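Local coordinates for protein S-adenosylmethionine-dependent methyltransferase (Clostridium acetobutylicum, PDB 1Y8C) that probably transfers methyl groups from S-adenosylmethionine to a substrate not yet identified, at residues 42-47 with 91-96; 25-30 with 104-109; 5-10 with 46-51. All coordinates share one frame; numbering follows the deposited sequence.

Contacts 1 and 2 meet in the parallel part of the mixed seven-stranded sheet, where strands 40-44 and 104-107 run side by side. L44 N lies 2.8 Å from T106 O, and D43 OD1 lies 2.6 Å from T106 OG1, both probable hydrogen bonds; the two contact centres are about 15 Å apart. Contact 3 takes over C46 and G47 from contact 1 and follows the chain into the glycine-rich loop, which in relatives binds S-adenosylmethionine. It also touches contact 2, since L51 CD2 comes within 4.0 Å of I27 CD1. Contacts 1 and 2 pack a loop and a helix on neighbouring strands, while contact 3 sets helix 3-15 against the loop after the first of them.

Contact 1: residues 42-47 with 91-96; sequences LDLACG and QDISNL
L42 reaches L96 tip to tip, the two CD2 methyls 4.1 Å apart. Its side chain leaves strand 40-44 toward the loop 91-96, and the first torsion, with CG anti to the backbone N (chi1 169°), only settles where CG and the methyls lie. W63 and V65 of the neighbouring strand 61-65 also lie against this leucine. D43, next along, turns to the opposite face of the sheet, where OD2 is hydrogen-bonded to T52 OG1.

L44 returns to the first face and meets two residues at once. Its CD2 methyl sits against both methyls of L96, 3.7 Å from CD1 and 3.8 Å from CD2, with the two leucine side chains crossing at about a right angle. Its CD1 lies 3.8 Å from I93 CG2, and its CB is almost as near to that same methyl. A single branch of the isoleucine therefore rests along the root and one arm of the leucine.

This is the beginning of a Rossmann-like methyltransferase domain: the first parallel strand is covered on one face by the chain that follows strand 87-89. That chain makes a short 3-10 turn at I93 and S94, in which N95 N bonds to D92 O at 2.7 Å, so that I93 and L96 both present apolar groups to the strand. Helix 118-129 extends the same layer, Y124 touching L44 and I93, and A127 touching L96. At A45 the chain leaves the strand; beyond it, G47 N is hydrogen-bonded to D66 OD2.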
ATOM      1  N   LEU A  42      -1.181 -10.105   8.472  1.00 51.76           N
ATOM      2  CA  LEU A  42      -2.031  -9.913   7.304  1.00 51.58           C
ATOM      3  C   LEU A  42      -1.599  -8.677   6.517  1.00 51.95           C
ATOM      4  O   LEU A  42      -1.535  -7.553   7.047  1.00 51.37           O
ATOM      5  CB  LEU A  42      -3.490  -9.724   7.724  1.00 51.44           C
ATOM      6  CG  LEU A  42      -4.452  -9.252   6.619  1.00 50.17           C
ATOM      7  CD1 LEU A  42      -4.771 -10.418   5.694  1.00 50.83           C
ATOM      8  CD2 LEU A  42      -5.728  -8.702   7.229  1.00 47.36           C
ATOM      9  N   ASP A  43      -1.316  -8.881   5.243  1.00 51.76           N
ATOM     10  CA  ASP A  43      -0.938  -7.772   4.394  1.00 52.45           C
ATOM     11  C   ASP A  43      -2.033  -7.580   3.344  1.00 52.18           C
ATOM     12  O   ASP A  43      -2.247  -8.445   2.497  1.00 50.68           O
ATOM     13  CB  ASP A  43       0.405  -8.061   3.733  1.00 55.79           C
ATOM     14  CG  ASP A  43       0.851  -6.942   2.837  1.00 61.37           C
ATOM     15  OD1 ASP A  43       0.447  -5.784   3.105  1.00 63.35           O
ATOM     16  OD2 ASP A  43       1.606  -7.213   1.874  1.00 62.30           O
ATOM     17  N   LEU A  44      -2.739  -6.456   3.429  1.00 52.45           N
ATOM     18  CA  LEU A  44      -3.818  -6.123   2.495  1.00 55.31           C
ATOM     19  C   LEU A  44      -3.225  -5.402   1.301  1.00 56.08           C
ATOM     20  O   LEU A  44      -2.406  -4.506   1.472  1.00 60.58           O
ATOM     21  CB  LEU A  44      -4.820  -5.176   3.146  1.00 52.78           C
ATOM     22  CG  LEU A  44      -5.539  -5.647   4.392  1.00 52.14           C
ATOM     23  CD1 LEU A  44      -6.179  -4.452   5.088  1.00 51.66           C
ATOM     24  CD2 LEU A  44      -6.567  -6.691   4.011  1.00 49.37           C
ATOM     25  N   ALA A  45      -3.658  -5.759   0.101  1.00 56.31           N
ATOM     26  CA  ALA A  45      -3.129  -5.116  -1.096  1.00 56.73           C
ATOM     27  C   ALA A  45      -1.656  -5.483  -1.190  1.00 56.69           C
ATOM     28  O   ALA A  45      -0.796  -4.624  -1.396  1.00 55.95           O
ATOM     29  CB  ALA A  45      -3.284  -3.603  -0.991  1.00 56.16           C
ATOM     30  N   CYS A  46      -1.370  -6.769  -1.028  1.00 55.45           N
ATOM     31  CA  CYS A  46      -0.005  -7.252  -1.083  1.00 54.48           C
ATOM     32  C   CYS A  46       0.654  -7.122  -2.459  1.00 53.06           C
ATOM     33  O   CYS A  46       1.867  -7.276  -2.575  1.00 52.60           O
ATOM     34  CB  CYS A  46       0.032  -8.713  -0.646  1.00 54.74           C
ATOM     35  SG  CYS A  46      -0.833  -9.801  -1.768  1.00 56.02           S
ATOM     36  N   GLY A  47      -0.133  -6.853  -3.495  1.00 50.94           N
ATOM     37  CA  GLY A  47       0.439  -6.734  -4.825  1.00 53.18           C
ATOM     38  C   GLY A  47       1.210  -7.980  -5.205  1.00 55.23           C
ATOM     39  O   GLY A  47       0.695  -9.088  -5.067  1.00 57.36           O
ATOM     40  N   GLN A  91      -9.664 -10.608  -2.715  1.00 59.44           N
ATOM     41  CA  GLN A  91     -10.835  -9.911  -2.185  1.00 60.03           C
ATOM     42  C   GLN A  91     -10.663  -8.415  -2.240  1.00 61.78           C
ATOM     43  O   GLN A  91      -9.545  -7.910  -2.324  1.00 59.89           O
ATOM     44  CB  GLN A  91     -11.076 -10.290  -0.726  1.00 58.13           C
ATOM     45  CG  GLN A  91     -11.464 -11.719  -0.517  1.00 57.62           C
ATOM     46  CD  GLN A  91     -11.635 -12.057   0.939  1.00 58.20           C
ATOM     47  OE1 GLN A  91     -11.736 -11.176   1.792  1.00 57.14           O
ATOM     48  NE2 GLN A  91     -11.688 -13.343   1.235  1.00 60.27           N
ATOM     49  N   ASP A  92     -11.785  -7.708  -2.186  1.00 64.66           N
ATOM     50  CA  ASP A  92     -11.765  -6.253  -2.181  1.00 68.62           C
ATOM     51  C   ASP A  92     -11.624  -5.790  -0.725  1.00 70.06           C
ATOM     52  O   ASP A  92     -12.439  -6.145   0.126  1.00 70.20           O
ATOM     53  CB  ASP A  92     -13.064  -5.707  -2.786  1.00 73.38           C
ATOM     54  CG  ASP A  92     -13.216  -4.203  -2.592  1.00 79.02           C
ATOM     55  OD1 ASP A  92     -12.291  -3.452  -2.980  1.00 82.40           O
ATOM     56  OD2 ASP A  92     -14.263  -3.772  -2.050  1.00 81.22           O
ATOM     57  N   ILE A  93     -10.584  -5.002  -0.451  1.00 71.76           N
ATOM     58  CA  ILE A  93     -10.309  -4.483   0.897  1.00 73.33           C
ATOM     59  C   ILE A  93     -11.537  -3.895   1.604  1.00 72.60           C
ATOM     60  O   ILE A  93     -11.668  -3.998   2.822  1.00 72.45           O
ATOM     61  CB  ILE A  93      -9.211  -3.377   0.872  1.00 74.88           C
ATOM     62  CG1 ILE A  93      -8.501  -3.347  -0.487  1.00 76.22           C
ATOM     63  CG2 ILE A  93      -8.186  -3.640   1.960  1.00 76.41           C
ATOM     64  CD1 ILE A  93      -7.556  -2.169  -0.657  1.00 74.87           C
ATOM     65  N   SER A  94     -12.429  -3.274   0.839  1.00 72.64           N
ATOM     66  CA  SER A  94     -13.632  -2.676   1.407  1.00 72.00           C
ATOM     67  C   SER A  94     -14.526  -3.747   2.012  1.00 71.21           C
ATOM     68  O   SER A  94     -15.255  -3.489   2.962  1.00 70.60           O
ATOM     69  CB  SER A  94     -14.396  -1.921   0.324  1.00 73.60           C
ATOM     70  OG  SER A  94     -13.556  -0.982  -0.328  1.00 77.92           O
ATOM     71  N   ASN A  95     -14.471  -4.948   1.445  1.00 72.75           N
ATOM     72  CA  ASN A  95     -15.266  -6.076   1.939  1.00 73.10           C
ATOM     73  C   ASN A  95     -14.390  -7.256   2.343  1.00 71.86           C
ATOM     74  O   ASN A  95     -14.610  -8.387   1.914  1.00 70.38           O
ATOM     75  CB  ASN A  95     -16.272  -6.529   0.880  1.00 73.91           C
ATOM     76  CG  ASN A  95     -17.276  -5.453   0.544  1.00 76.00           C
ATOM     77  OD1 ASN A  95     -17.934  -4.904   1.435  1.00 76.36           O
ATOM     78  ND2 ASN A  95     -17.408  -5.144  -0.744  1.00 75.39           N
ATOM     79  N   LEU A  96     -13.387  -6.977   3.167  1.00 71.78           N
ATOM     80  CA  LEU A  96     -12.479  -8.002   3.650  1.00 70.10           C
ATOM     81  C   LEU A  96     -13.291  -9.063   4.408  1.00 69.56           C
ATOM     82  O   LEU A  96     -14.008  -8.737   5.356  1.00 69.90           O
ATOM     83  CB  LEU A  96     -11.448  -7.355   4.578  1.00 70.08           C
ATOM     84  CG  LEU A  96     -10.411  -8.265   5.233  1.00 71.86           C
ATOM     85  CD1 LEU A  96      -9.541  -8.902   4.150  1.00 73.52           C
ATOM     86  CD2 LEU A  96      -9.552  -7.466   6.200  1.00 70.53           C
TER

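Contact 2: residues 25-30 with 104-109; sequences DFIIEK and LITCCL
I27 CG2 and L104 CD2 meet at 3.9 Å where helix 20-32 packs across the face of strand 104-107, a central strand of the Rossmann-like sheet and the fourth of its parallel series. The contact is wholly apolar between the two segments, with no hydrogen bond crossing it.

The packing rests on the two branches of I27. CG2 is anti to the backbone N and meets the leucine, whose side chain crosses it at about a right angle. The longer branch is anti to the carbonyl carbon (chi1 -60°) and carries CD1 farther along the strand, to T106 and in the direction of C108. One isoleucine thus spans alternate residues of the strand, which point to the same side, while I105 and C107 face the other way, toward F138 and F140 of strand 136-143. I139 of that strand also touches I27, and C31, one helical turn after I27, touches L104, so the helix lies over more than one strand. W23, one turn before I27, lies against C108, just past the end of the strand, and L51 of the glycine-rich loop packs on the same cysteine. All three touching residues, I27, L104 and T106, are buried.

Polar groups are satisfied away from the interface. T106 directs OG1 to the neighbouring strand 40-44, where D43 OD1 and Y41 OH are its partners; a hydroxyl in this apolar layer is thereby paired twice. The other branch of the threonine is the one turned to the helix, its methyl CG2 lying 4.3 Å from I27 CD1.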
ATOM      1  N   ASP A  25      11.694  -2.832   7.769  1.00 57.34           N
ATOM      2  CA  ASP A  25      12.443  -2.664   9.019  1.00 56.96           C
ATOM      3  C   ASP A  25      11.733  -1.672   9.922  1.00 56.39           C
ATOM      4  O   ASP A  25      11.596  -1.908  11.126  1.00 56.19           O
ATOM      5  CB  ASP A  25      13.864  -2.170   8.750  1.00 58.82           C
ATOM      6  CG  ASP A  25      14.697  -3.190   7.989  1.00 63.47           C
ATOM      7  OD1 ASP A  25      14.159  -4.288   7.675  1.00 67.42           O
ATOM      8  OD2 ASP A  25      15.883  -2.897   7.703  1.00 60.46           O
ATOM      9  N   PHE A  26      11.290  -0.556   9.350  1.00 55.95           N
ATOM     10  CA  PHE A  26      10.586   0.439  10.141  1.00 55.82           C
ATOM     11  C   PHE A  26       9.374  -0.213  10.796  1.00 56.82           C
ATOM     12  O   PHE A  26       9.086   0.036  11.969  1.00 57.89           O
ATOM     13  CB  PHE A  26      10.097   1.602   9.280  1.00 51.86           C
ATOM     14  CG  PHE A  26       9.266   2.605  10.046  1.00 50.14           C
ATOM     15  CD1 PHE A  26       9.870   3.531  10.892  1.00 50.94           C
ATOM     16  CD2 PHE A  26       7.884   2.625   9.920  1.00 51.08           C
ATOM     17  CE1 PHE A  26       9.112   4.460  11.610  1.00 49.44           C
ATOM     18  CE2 PHE A  26       7.107   3.549  10.635  1.00 51.36           C
ATOM     19  CZ  PHE A  26       7.727   4.471  11.476  1.00 51.07           C
ATOM     20  N   ILE A  27       8.663  -1.046  10.040  1.00 55.84           N
ATOM     21  CA  ILE A  27       7.475  -1.689  10.569  1.00 55.72           C
ATOM     22  C   ILE A  27       7.812  -2.658  11.685  1.00 57.08           C
ATOM     23  O   ILE A  27       7.152  -2.668  12.723  1.00 56.47           O
ATOM     24  CB  ILE A  27       6.703  -2.441   9.480  1.00 55.97           C
ATOM     25  CG1 ILE A  27       6.271  -1.466   8.382  1.00 55.38           C
ATOM     26  CG2 ILE A  27       5.470  -3.091  10.084  1.00 55.27           C
ATOM     27  CD1 ILE A  27       5.817  -2.144   7.110  1.00 52.06           C
ATOM     28  N   ILE A  28       8.833  -3.478  11.476  1.00 58.22           N
ATOM     29  CA  ILE A  28       9.230  -4.428  12.501  1.00 59.51           C
ATOM     30  C   ILE A  28       9.594  -3.657  13.770  1.00 60.93           C
ATOM     31  O   ILE A  28       9.182  -4.012  14.875  1.00 58.38           O
ATOM     32  CB  ILE A  28      10.458  -5.250  12.066  1.00 59.48           C
ATOM     33  CG1 ILE A  28      10.137  -6.060  10.822  1.00 57.52           C
ATOM     34  CG2 ILE A  28      10.868  -6.187  13.197  1.00 58.02           C
ATOM     35  CD1 ILE A  28       9.043  -7.079  11.058  1.00 62.49           C
ATOM     36  N   GLU A  29      10.366  -2.592  13.587  1.00 63.07           N
ATOM     37  CA  GLU A  29      10.816  -1.755  14.689  1.00 66.05           C
ATOM     38  C   GLU A  29       9.639  -1.270  15.527  1.00 64.92           C
ATOM     39  O   GLU A  29       9.644  -1.350  16.761  1.00 64.52           O
ATOM     40  CB  GLU A  29      11.597  -0.561  14.133  1.00 70.76           C
ATOM     41  CG  GLU A  29      12.146   0.407  15.171  1.00 78.59           C
ATOM     42  CD  GLU A  29      12.649   1.708  14.541  1.00 84.53           C
ATOM     43  OE1 GLU A  29      13.163   2.582  15.290  1.00 86.30           O
ATOM     44  OE2 GLU A  29      12.525   1.856  13.295  1.00 85.14           O
ATOM     45  N   LYS A  30       8.626  -0.764  14.845  1.00 64.17           N
ATOM     46  CA  LYS A  30       7.441  -0.275  15.521  1.00 63.57           C
ATOM     47  C   LYS A  30       6.678  -1.412  16.199  1.00 62.09           C
ATOM     48  O   LYS A  30       6.070  -1.222  17.251  1.00 59.80           O
ATOM     49  CB  LYS A  30       6.576   0.491  14.518  1.00 63.59           C
ATOM     50  CG  LYS A  30       7.174   1.859  14.206  1.00 64.45           C
ATOM     51  CD  LYS A  30       7.058   2.751  15.440  1.00 67.02           C
ATOM     52  CE  LYS A  30       7.940   3.993  15.373  1.00 68.07           C
ATOM     53  NZ  LYS A  30       9.388   3.657  15.527  1.00 69.83           N
ATOM     54  N   LEU A 104      -0.476  -7.997  13.390  1.00 52.01           N
ATOM     55  CA  LEU A 104      -0.040  -6.923  12.529  1.00 51.48           C
ATOM     56  C   LEU A 104      -0.783  -6.943  11.199  1.00 52.61           C
ATOM     57  O   LEU A 104      -0.858  -7.981  10.535  1.00 54.54           O
ATOM     58  CB  LEU A 104       1.463  -7.034  12.258  1.00 51.10           C
ATOM     59  CG  LEU A 104       1.968  -6.135  11.112  1.00 50.69           C
ATOM     60  CD1 LEU A 104       1.727  -4.695  11.496  1.00 51.85           C
ATOM     61  CD2 LEU A 104       3.453  -6.376  10.832  1.00 50.63           C
ATOM     62  N   ILE A 105      -1.330  -5.797  10.817  1.00 49.50           N
ATOM     63  CA  ILE A 105      -2.019  -5.677   9.541  1.00 48.50           C
ATOM     64  C   ILE A 105      -1.343  -4.531   8.798  1.00 49.30           C
ATOM     65  O   ILE A 105      -1.135  -3.452   9.368  1.00 45.46           O
ATOM     66  CB  ILE A 105      -3.533  -5.349   9.721  1.00 50.21           C
ATOM     67  CG1 ILE A 105      -4.244  -6.518  10.416  1.00 52.67           C
ATOM     68  CG2 ILE A 105      -4.177  -5.080   8.376  1.00 46.19           C
ATOM     69  CD1 ILE A 105      -5.704  -6.254  10.748  1.00 50.77           C
ATOM     70  N   THR A 106      -0.960  -4.775   7.547  1.00 49.38           N
ATOM     71  CA  THR A 106      -0.330  -3.725   6.747  1.00 49.93           C
ATOM     72  C   THR A 106      -1.058  -3.458   5.446  1.00 52.71           C
ATOM     73  O   THR A 106      -1.650  -4.345   4.835  1.00 54.04           O
ATOM     74  CB  THR A 106       1.140  -4.030   6.333  1.00 50.51           C
ATOM     75  OG1 THR A 106       1.186  -5.233   5.555  1.00 49.52           O
ATOM     76  CG2 THR A 106       2.031  -4.139   7.536  1.00 50.60           C
ATOM     77  N   CYS A 107      -0.995  -2.210   5.025  1.00 53.72           N
ATOM     78  CA  CYS A 107      -1.598  -1.806   3.773  1.00 55.26           C
ATOM     79  C   CYS A 107      -0.775  -0.614   3.341  1.00 55.36           C
ATOM     80  O   CYS A 107      -1.001   0.517   3.784  1.00 55.17           O
ATOM     81  CB  CYS A 107      -3.054  -1.424   3.975  1.00 53.71           C
ATOM     82  SG  CYS A 107      -3.857  -1.046   2.436  1.00 58.39           S
ATOM     83  N   CYS A 108       0.191  -0.889   2.476  1.00 57.08           N
ATOM     84  CA  CYS A 108       1.120   0.130   2.007  1.00 59.40           C
ATOM     85  C   CYS A 108       0.960   0.555   0.542  1.00 59.15           C
ATOM     86  O   CYS A 108      -0.040   0.229  -0.109  1.00 59.94           O
ATOM     87  CB  CYS A 108       2.542  -0.383   2.256  1.00 60.36           C
ATOM     88  SG  CYS A 108       2.760  -1.050   3.955  1.00 66.20           S
ATOM     89  N   LEU A 109       1.947   1.301   0.043  1.00 56.85           N
ATOM     90  CA  LEU A 109       1.968   1.771  -1.341  1.00 53.45           C
ATOM     91  C   LEU A 109       0.711   2.520  -1.737  1.00 53.08           C
ATOM     92  O   LEU A 109       0.132   2.266  -2.792  1.00 53.64           O
ATOM     93  CB  LEU A 109       2.168   0.587  -2.284  1.00 55.23           C
ATOM     94  CG  LEU A 109       3.483  -0.176  -2.099  1.00 57.69           C
ATOM     95  CD1 LEU A 109       3.498  -1.411  -2.979  1.00 54.72           C
ATOM     96  CD2 LEU A 109       4.652   0.754  -2.447  1.00 59.41           C
TER

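Contact 3: residues 5-10 with 46-51; sequences KFAHIY and CGTGNL
Helix 3-15 runs past a type II' turn, C46 to G49, approaching it most nearly where the CA atoms of A7 and T48 are 7.3 Å apart. The turn is closed by a hydrogen bond of 2.8 Å from G49 N to C46 O, and G47 occupies its second position with a positive phi, a conformation readily adopted by glycine. The sequence is the glycine-rich first motif of the Rossmann-like methyltransferases, the loop that in relatives cradles S-adenosylmethionine.

A7 puts its methyl against the side chain of T48, with CB 3.8 Å from OG1 and somewhat farther from CG2. With chi1 at 59°, OG1 sits between the backbone N and the carbonyl carbon, and T48 therefore shows both its branches to the alanine. That hydroxyl also makes a weak hydrogen bond with N4 OD1, from the start of the same helix.

The side chain of H8 leaves the helix alongside the loop, but its imidazole ends near N50. The ring and the amide cross obliquely, their planes 35° apart. CE1 is the atom that leads, nearer the amide oxygen than its nitrogen: it lies 3.1 Å from N50 OD1 and 3.5 Å from N50 ND2. Y20 of helix 20-32 touches both residues. On its other flank the helix meets the antiparallel sheet, where F6 stacks on F194 and Y10 OH bonds to H198 ND1.

No hydrogen bond joins the two segments. A carbon between two ring nitrogens is polarised, but OD1 lies obliquely above the ring plane, so any electrostatic gain from CE1-H would probably be small. Between 5-10 and 46-51 the contact is thus one of van der Waals packing, with the weak bond to N4 as a polar link just beyond it.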
ATOM      1  N   LYS A   5       8.420  -7.905 -12.519  1.00 76.47           N
ATOM      2  CA  LYS A   5       9.458  -6.993 -12.992  1.00 75.22           C
ATOM      3  C   LYS A   5       8.837  -5.619 -13.197  1.00 72.88           C
ATOM      4  O   LYS A   5       9.371  -4.602 -12.751  1.00 72.09           O
ATOM      5  CB  LYS A   5      10.036  -7.489 -14.322  1.00 76.74           C
ATOM      6  CG  LYS A   5      11.274  -6.738 -14.807  1.00 79.60           C
ATOM      7  CD  LYS A   5      11.546  -7.021 -16.287  1.00 82.52           C
ATOM      8  CE  LYS A   5      10.409  -6.464 -17.159  1.00 83.93           C
ATOM      9  NZ  LYS A   5      10.478  -6.845 -18.603  1.00 83.46           N
ATOM     10  N   PHE A   6       7.700  -5.604 -13.879  1.00 71.67           N
ATOM     11  CA  PHE A   6       6.984  -4.370 -14.156  1.00 70.30           C
ATOM     12  C   PHE A   6       6.623  -3.656 -12.845  1.00 69.79           C
ATOM     13  O   PHE A   6       6.715  -2.427 -12.747  1.00 68.48           O
ATOM     14  CB  PHE A   6       5.717  -4.673 -14.964  1.00 70.20           C
ATOM     15  CG  PHE A   6       4.908  -3.452 -15.287  1.00 71.93           C
ATOM     16  CD1 PHE A   6       5.391  -2.493 -16.174  1.00 72.52           C
ATOM     17  CD2 PHE A   6       3.693  -3.222 -14.652  1.00 71.04           C
ATOM     18  CE1 PHE A   6       4.675  -1.326 -16.415  1.00 73.19           C
ATOM     19  CE2 PHE A   6       2.975  -2.061 -14.886  1.00 71.69           C
ATOM     20  CZ  PHE A   6       3.466  -1.109 -15.768  1.00 72.28           C
ATOM     21  N   ALA A   7       6.214  -4.426 -11.841  1.00 67.18           N
ATOM     22  CA  ALA A   7       5.861  -3.857 -10.546  1.00 66.99           C
ATOM     23  C   ALA A   7       7.047  -3.085  -9.947  1.00 66.46           C
ATOM     24  O   ALA A   7       6.866  -2.031  -9.328  1.00 66.02           O
ATOM     25  CB  ALA A   7       5.420  -4.965  -9.587  1.00 67.50           C
ATOM     26  N   HIS A   8       8.254  -3.620 -10.118  1.00 64.88           N
ATOM     27  CA  HIS A   8       9.450  -2.961  -9.601  1.00 64.12           C
ATOM     28  C   HIS A   8       9.658  -1.674 -10.379  1.00 63.25           C
ATOM     29  O   HIS A   8       9.899  -0.615  -9.800  1.00 62.24           O
ATOM     30  CB  HIS A   8      10.680  -3.863  -9.748  1.00 62.93           C
ATOM     31  CG  HIS A   8      10.664  -5.057  -8.844  1.00 63.96           C
ATOM     32  ND1 HIS A   8      10.672  -4.951  -7.469  1.00 63.91           N
ATOM     33  CD2 HIS A   8      10.637  -6.384  -9.114  1.00 62.86           C
ATOM     34  CE1 HIS A   8      10.651  -6.158  -6.933  1.00 62.68           C
ATOM     35  NE2 HIS A   8      10.629  -7.046  -7.911  1.00 62.15           N
ATOM     36  N   ILE A   9       9.556  -1.770 -11.700  1.00 62.11           N
ATOM     37  CA  ILE A   9       9.727  -0.602 -12.545  1.00 62.09           C
ATOM     38  C   ILE A   9       8.776   0.504 -12.096  1.00 61.51           C
ATOM     39  O   ILE A   9       9.186   1.647 -11.910  1.00 62.38           O
ATOM     40  CB  ILE A   9       9.449  -0.942 -14.026  1.00 62.55           C
ATOM     41  CG1 ILE A   9      10.441  -2.012 -14.502  1.00 60.58           C
ATOM     42  CG2 ILE A   9       9.558   0.321 -14.878  1.00 62.24           C
ATOM     43  CD1 ILE A   9      10.167  -2.544 -15.893  1.00 57.98           C
ATOM     44  N   TYR A  10       7.510   0.146 -11.910  1.00 60.49           N
ATOM     45  CA  TYR A  10       6.480   1.093 -11.497  1.00 60.13           C
ATOM     46  C   TYR A  10       6.840   1.780 -10.189  1.00 59.86           C
ATOM     47  O   TYR A  10       6.836   3.010 -10.095  1.00 58.62           O
ATOM     48  CB  TYR A  10       5.133   0.370 -11.333  1.00 59.96           C
ATOM     49  CG  TYR A  10       3.931   1.290 -11.214  1.00 58.99           C
ATOM     50  CD1 TYR A  10       3.217   1.685 -12.341  1.00 58.65           C
ATOM     51  CD2 TYR A  10       3.525   1.780  -9.974  1.00 59.10           C
ATOM     52  CE1 TYR A  10       2.125   2.543 -12.242  1.00 57.97           C
ATOM     53  CE2 TYR A  10       2.441   2.645  -9.861  1.00 59.36           C
ATOM     54  CZ  TYR A  10       1.744   3.022 -11.001  1.00 59.31           C
ATOM     55  OH  TYR A  10       0.671   3.880 -10.887  1.00 59.54           O
ATOM     56  N   CYS A  46      -1.370  -6.769  -1.028  1.00 55.45           N
ATOM     57  CA  CYS A  46      -0.005  -7.252  -1.083  1.00 54.48           C
ATOM     58  C   CYS A  46       0.654  -7.122  -2.459  1.00 53.06           C
ATOM     59  O   CYS A  46       1.867  -7.276  -2.575  1.00 52.60           O
ATOM     60  CB  CYS A  46       0.032  -8.713  -0.646  1.00 54.74           C
ATOM     61  SG  CYS A  46      -0.833  -9.801  -1.768  1.00 56.02           S
ATOM     62  N   GLY A  47      -0.133  -6.853  -3.495  1.00 50.94           N
ATOM     63  CA  GLY A  47       0.439  -6.734  -4.825  1.00 53.18           C
ATOM     64  C   GLY A  47       1.210  -7.980  -5.205  1.00 55.23           C
ATOM     65  O   GLY A  47       0.695  -9.088  -5.067  1.00 57.36           O
ATOM     66  N   THR A  48       2.441  -7.821  -5.683  1.00 58.06           N
ATOM     67  CA  THR A  48       3.259  -8.985  -6.036  1.00 59.06           C
ATOM     68  C   THR A  48       4.116  -9.447  -4.859  1.00 59.10           C
ATOM     69  O   THR A  48       5.098 -10.149  -5.052  1.00 60.04           O
ATOM     70  CB  THR A  48       4.200  -8.695  -7.214  1.00 59.31           C
ATOM     71  OG1 THR A  48       5.067  -7.608  -6.866  1.00 60.51           O
ATOM     72  CG2 THR A  48       3.396  -8.356  -8.454  1.00 59.15           C
ATOM     73  N   GLY A  49       3.751  -9.025  -3.654  1.00 58.58           N
ATOM     74  CA  GLY A  49       4.459  -9.447  -2.464  1.00 60.07           C
ATOM     75  C   GLY A  49       5.826  -8.872  -2.173  1.00 61.71           C
ATOM     76  O   GLY A  49       6.628  -9.516  -1.493  1.00 62.08           O
ATOM     77  N   ASN A  50       6.101  -7.664  -2.652  1.00 63.01           N
ATOM     78  CA  ASN A  50       7.404  -7.050  -2.417  1.00 63.51           C
ATOM     79  C   ASN A  50       7.616  -6.625  -0.980  1.00 63.07           C
ATOM     80  O   ASN A  50       8.741  -6.454  -0.531  1.00 64.53           O
ATOM     81  CB  ASN A  50       7.602  -5.858  -3.354  1.00 64.43           C
ATOM     82  CG  ASN A  50       7.912  -6.296  -4.762  1.00 66.02           C
ATOM     83  OD1 ASN A  50       8.597  -7.297  -4.960  1.00 65.67           O
ATOM     84  ND2 ASN A  50       7.428  -5.549  -5.748  1.00 67.83           N
ATOM     85  N   LEU A  51       6.528  -6.474  -0.251  1.00 63.64           N
ATOM     86  CA  LEU A  51       6.621  -6.062   1.132  1.00 62.54           C
ATOM     87  C   LEU A  51       6.341  -7.283   2.008  1.00 61.97           C
ATOM     88  O   LEU A  51       6.888  -7.427   3.099  1.00 61.95           O
ATOM     89  CB  LEU A  51       5.594  -4.964   1.369  1.00 63.41           C
ATOM     90  CG  LEU A  51       5.846  -3.875   2.399  1.00 65.66           C
ATOM     91  CD1 LEU A  51       5.154  -2.610   1.935  1.00 66.31           C
ATOM     92  CD2 LEU A  51       5.345  -4.298   3.753  1.00 64.92           C
TER